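Local atomic coordinates of toluene, o-xylene monooxygenase oxygenase subunit (Pseudomonas stutzeri, PDB entry 2INC), a protein that probably serves as a helical subunit of the hydroxylase component of toluene/o-xylene monooxygenase, a multicomponent bacterial enzyme that hydroxylates aromatic hydrocarbons. Residues S58-D63 and K266-K271; D64-R69 and P140-T145. All coordinates share one frame; numbering follows the deposited sequence.

Contact 1: S58-D63 and K266-K271; sequences SPLKHD and KMALEK
His62 is the hub of this contact, held by Glu270 at its edge and by Met267 over one face. The polar element is a hydrogen bond from His62 NE2 to Glu270 OE1, 2.9 Å long and nearly straight at 172°. The oxygen lies in the ring plane but is approached on its anti side and 32° out of the carboxylate plane, ring and carboxylate being turned 54° apart. Donation from NE2, while ND1 is bonded to the backbone N of Asp64, fixes the rotation of the imidazole; a negative neighbour at NE2 would probably raise its basicity. With CG anti to the backbone N, the ring swings across to the helix end.

Met267 supplies the CH-pi element: an extended chain sets its CE 3.7 Å from the ring centroid, almost on the normal, a place suited to a slender, polarisable methionine. Apolar contact continues at Leu60, whose CD1 meets Ala268 CB at 4.1 Å; the small alanine lets the loop come close. Farther out, the Lys271 methylenes run along the backbone of Lys61, CD lying 3.4 Å from Lys61 O, so the aliphatic part packs at the exposed border.

The segment 58-63, in the loop between helices 46-56 and 76-99, thus packs against the type I turn 268-271 at the end of helix 241-268. Asn274, at the start of helix 274-299, bonds to both Lys61 O and Ala268 O, and Leu60 also reaches Trp208 of helix 208-237.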
# COMPACT_ATOMS: atom_id res chain seq x y z
N SER B 58 12.81 33.70 26.00
CA SER B 58 12.81 32.73 27.08
C SER B 58 14.22 32.70 27.67
O SER B 58 15.20 32.74 26.92
CB SER B 58 12.44 31.34 26.59
OG SER B 58 12.46 30.41 27.66
N PRO B 59 14.33 32.65 29.02
CA PRO B 59 15.66 32.45 29.64
C PRO B 59 16.31 31.11 29.36
O PRO B 59 17.52 30.95 29.60
CB PRO B 59 15.38 32.58 31.14
CG PRO B 59 13.90 32.39 31.29
CD PRO B 59 13.26 32.85 30.01
N LEU B 60 15.53 30.12 28.89
CA LEU B 60 16.13 28.85 28.45
C LEU B 60 16.73 29.02 27.05
O LEU B 60 16.01 29.14 26.06
CB LEU B 60 15.06 27.75 28.43
CG LEU B 60 15.58 26.33 28.24
CD1 LEU B 60 16.34 25.87 29.50
CD2 LEU B 60 14.39 25.37 27.97
N LYS B 61 18.06 28.97 26.95
CA LYS B 61 18.73 29.44 25.75
C LYS B 61 19.56 28.38 25.06
O LYS B 61 20.11 27.53 25.72
CB LYS B 61 19.59 30.67 26.06
CG LYS B 61 18.78 31.92 26.26
CD LYS B 61 19.66 33.01 26.81
CE LYS B 61 18.85 34.01 27.58
NZ LYS B 61 19.76 35.05 28.12
N HIS B 62 19.62 28.43 23.73
CA HIS B 62 20.53 27.60 22.95
C HIS B 62 20.77 28.29 21.62
O HIS B 62 19.89 28.99 21.13
CB HIS B 62 19.94 26.21 22.73
CG HIS B 62 20.95 25.17 22.41
ND1 HIS B 62 21.55 25.06 21.18
CD2 HIS B 62 21.48 24.18 23.17
CE1 HIS B 62 22.39 24.04 21.18
NE2 HIS B 62 22.36 23.49 22.37
N ASP B 63 21.94 28.14 21.02
CA ASP B 63 22.15 28.85 19.74
C ASP B 63 21.63 28.07 18.56
O ASP B 63 21.58 28.60 17.48
CB ASP B 63 23.63 29.15 19.43
CG ASP B 63 24.34 29.92 20.51
OD1 ASP B 63 25.60 29.83 20.54
OD2 ASP B 63 23.69 30.63 21.30
N LYS B 266 18.78 17.40 28.42
CA LYS B 266 20.17 17.09 28.12
C LYS B 266 20.78 18.15 27.22
O LYS B 266 21.89 18.68 27.47
CB LYS B 266 20.30 15.71 27.47
CG LYS B 266 21.74 15.29 27.27
CD LYS B 266 21.84 13.88 26.82
CE LYS B 266 23.27 13.56 26.46
NZ LYS B 266 23.36 12.31 25.63
N MET B 267 20.08 18.43 26.11
CA MET B 267 20.57 19.42 25.18
C MET B 267 20.69 20.78 25.84
O MET B 267 21.69 21.46 25.66
CB MET B 267 19.68 19.46 23.95
CG MET B 267 20.05 20.57 23.03
SD MET B 267 18.95 20.48 21.61
CE MET B 267 19.65 21.74 20.57
N ALA B 268 19.67 21.20 26.60
CA ALA B 268 19.71 22.47 27.29
C ALA B 268 20.95 22.60 28.20
O ALA B 268 21.56 23.66 28.27
CB ALA B 268 18.42 22.69 28.09
N LEU B 269 21.32 21.51 28.87
CA LEU B 269 22.48 21.51 29.79
C LEU B 269 23.83 21.69 29.08
O LEU B 269 24.84 21.86 29.73
CB LEU B 269 22.51 20.24 30.64
CG LEU B 269 21.32 20.03 31.58
CD1 LEU B 269 21.64 18.91 32.61
CD2 LEU B 269 20.94 21.29 32.26
N GLU B 270 23.84 21.67 27.75
CA GLU B 270 25.06 21.99 27.00
C GLU B 270 25.49 23.45 27.17
O GLU B 270 26.66 23.78 27.03
CB GLU B 270 24.90 21.70 25.50
CG GLU B 270 24.72 20.24 25.10
CD GLU B 270 24.25 20.13 23.65
OE1 GLU B 270 24.09 21.19 22.99
OE2 GLU B 270 24.05 18.99 23.17
N LYS B 271 24.53 24.30 27.51
CA LYS B 271 24.77 25.72 27.67
C LYS B 271 24.82 26.11 29.15
O LYS B 271 23.96 25.70 29.92
CB LYS B 271 23.67 26.51 26.96
CG LYS B 271 23.84 27.99 27.12
CD LYS B 271 23.23 28.74 25.96
CE LYS B 271 23.64 30.22 26.02
NZ LYS B 271 23.26 30.82 27.33

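Contact 2: D64-R69 and P140-T145; sequences DWNAFR and PASTIT
Asn66, in the 3-10 segment 65-67, comes closest to Ala141, the N-cap of helix 142-172, their CA atoms 5.0 Å apart. Pro140 lays its CG over the five-membered ring of Trp65, 3.7 Å from the centroid, a CH-pi contact that suits a rigid proline. Ala141 is small enough for its CB to come within 3.3 Å of Trp65 O. Just after the 3-10 segment, Phe68 turns its flat ring toward the helix, CD2 lying 3.6 Å from CG1 of Ile144, whose longer branch also reaches Trp65.

Thr143 OG1, placed between backbone N and carbonyl carbon (chi1 47°), donates to Phe68 O at 2.7 Å from above the carbonyl plane. Arg69 NH2 reaches that oxygen from the opposite face and also binds Asn66 O, at 2.7 Å on a lone pair. With an alanine in place of Arg69, Phe68 O would keep the Thr143 hydroxyl and Asn66 O water 2, but the chain after the 3-10 segment would probably be freer to shift. Water 1 links Asn66 OD1 to Ser142 N, while Ser142 OG bonds to Ser25 O. Apolar side chains thus pack on one part of the contact; beside them, backbone polar groups are satisfied by side chains and ordered water.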
# COMPACT_ATOMS: atom_id res chain seq x y z
N ASP B 64 21.33 26.78 18.75
CA ASP B 64 20.81 25.96 17.65
C ASP B 64 19.77 24.95 18.10
O ASP B 64 20.04 23.77 18.14
CB ASP B 64 21.95 25.21 16.98
CG ASP B 64 21.54 24.62 15.63
OD1 ASP B 64 20.48 25.02 15.04
OD2 ASP B 64 22.31 23.76 15.13
N TRP B 65 18.57 25.42 18.43
CA TRP B 65 17.55 24.48 18.91
C TRP B 65 17.14 23.51 17.82
O TRP B 65 16.62 22.43 18.10
CB TRP B 65 16.30 25.24 19.35
CG TRP B 65 16.42 25.91 20.71
CD1 TRP B 65 16.30 27.24 20.98
CD2 TRP B 65 16.65 25.26 21.97
NE1 TRP B 65 16.45 27.47 22.33
CE2 TRP B 65 16.65 26.28 22.97
CE3 TRP B 65 16.86 23.92 22.36
CZ2 TRP B 65 16.87 26.01 24.31
CZ3 TRP B 65 17.07 23.65 23.72
CH2 TRP B 65 17.08 24.71 24.68
N ASN B 66 17.38 23.88 16.56
CA ASN B 66 17.17 22.92 15.45
C ASN B 66 18.00 21.64 15.46
O ASN B 66 17.61 20.69 14.78
CB ASN B 66 17.25 23.56 14.06
CG ASN B 66 15.93 24.31 13.66
OD1 ASN B 66 14.81 23.78 13.70
ND2 ASN B 66 16.11 25.53 13.23
N ALA B 67 19.11 21.63 16.21
CA ALA B 67 19.89 20.41 16.42
C ALA B 67 19.18 19.33 17.25
O ALA B 67 19.61 18.19 17.27
CB ALA B 67 21.26 20.71 17.03
N PHE B 68 18.09 19.68 17.93
CA PHE B 68 17.40 18.70 18.75
C PHE B 68 16.87 17.54 17.92
O PHE B 68 16.33 17.73 16.82
CB PHE B 68 16.21 19.35 19.50
CG PHE B 68 15.42 18.36 20.32
CD1 PHE B 68 15.96 17.82 21.50
CD2 PHE B 68 14.15 17.90 19.90
CE1 PHE B 68 15.25 16.85 22.26
CE2 PHE B 68 13.43 16.97 20.66
CZ PHE B 68 13.96 16.44 21.82
N ARG B 69 17.01 16.33 18.47
CA ARG B 69 16.55 15.11 17.82
C ARG B 69 15.75 14.29 18.85
O ARG B 69 16.26 13.99 19.92
CB ARG B 69 17.74 14.29 17.28
CG ARG B 69 18.63 15.04 16.28
CD ARG B 69 17.89 15.16 14.94
NE ARG B 69 18.66 15.87 13.89
CZ ARG B 69 18.60 17.18 13.66
NH1 ARG B 69 19.32 17.72 12.67
NH2 ARG B 69 17.84 17.99 14.38
N PRO B 140 10.78 26.52 19.88
CA PRO B 140 11.61 27.12 18.84
C PRO B 140 12.24 26.25 17.71
O PRO B 140 13.06 26.79 16.96
CB PRO B 140 12.74 27.75 19.65
CG PRO B 140 12.91 26.79 20.81
CD PRO B 140 11.56 26.24 21.11
N ALA B 141 11.93 24.96 17.60
CA ALA B 141 12.48 24.08 16.59
C ALA B 141 11.40 23.08 16.23
O ALA B 141 10.70 22.56 17.13
CB ALA B 141 13.63 23.34 17.13
N SER B 142 11.30 22.75 14.95
CA SER B 142 10.32 21.76 14.47
C SER B 142 10.47 20.37 15.10
O SER B 142 9.48 19.64 15.29
CB SER B 142 10.31 21.71 12.94
OG SER B 142 11.59 21.36 12.44
N THR B 143 11.68 19.97 15.45
CA THR B 143 11.86 18.66 16.06
C THR B 143 11.37 18.67 17.53
O THR B 143 10.91 17.64 18.01
CB THR B 143 13.32 18.18 16.06
OG1 THR B 143 14.15 19.26 16.52
CG2 THR B 143 13.74 17.72 14.65
N ILE B 144 11.42 19.82 18.20
CA ILE B 144 10.84 19.94 19.55
C ILE B 144 9.31 19.97 19.38
O ILE B 144 8.60 19.21 20.04
CB ILE B 144 11.28 21.22 20.25
CG1 ILE B 144 12.79 21.21 20.47
CG2 ILE B 144 10.60 21.36 21.63
CD1 ILE B 144 13.28 22.63 20.93
N THR B 145 8.81 20.83 18.50
CA THR B 145 7.37 20.81 18.17
C THR B 145 6.77 19.42 17.85
O THR B 145 5.68 19.08 18.35
CB THR B 145 7.04 21.78 17.01
OG1 THR B 145 7.18 23.11 17.47
CG2 THR B 145 5.61 21.53 16.50
O HOH W 1 12.50 24.52 13.18
O HOH W 2 14.85 20.91 13.73
O HOH W 3 13.21 27.06 14.22

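Overall arrangement
Contacts 1 and 2 use two successive segments, 58-63 and 64-69, of the loop between helices 46-56 and 76-99, and contact 2 is nested inside the chain loop closed by contact 1. Their centres are about 11 Å apart, and both are partly buried. Contact 1, with exposed residues at its border, combines a His-carboxylate hydrogen bond with methionine and alanine packing at the end of helix 241-268; contact 2 has none exposed among its touching residues and meets the start of helix 142-172, where hydroxyl and guanidinium donors and ordered waters serve backbone groups. Met267 joins them, its SD lying 3.6 Å from Phe68 CB. The loop thereby ties two helix ends of the ferritin-like bundle together.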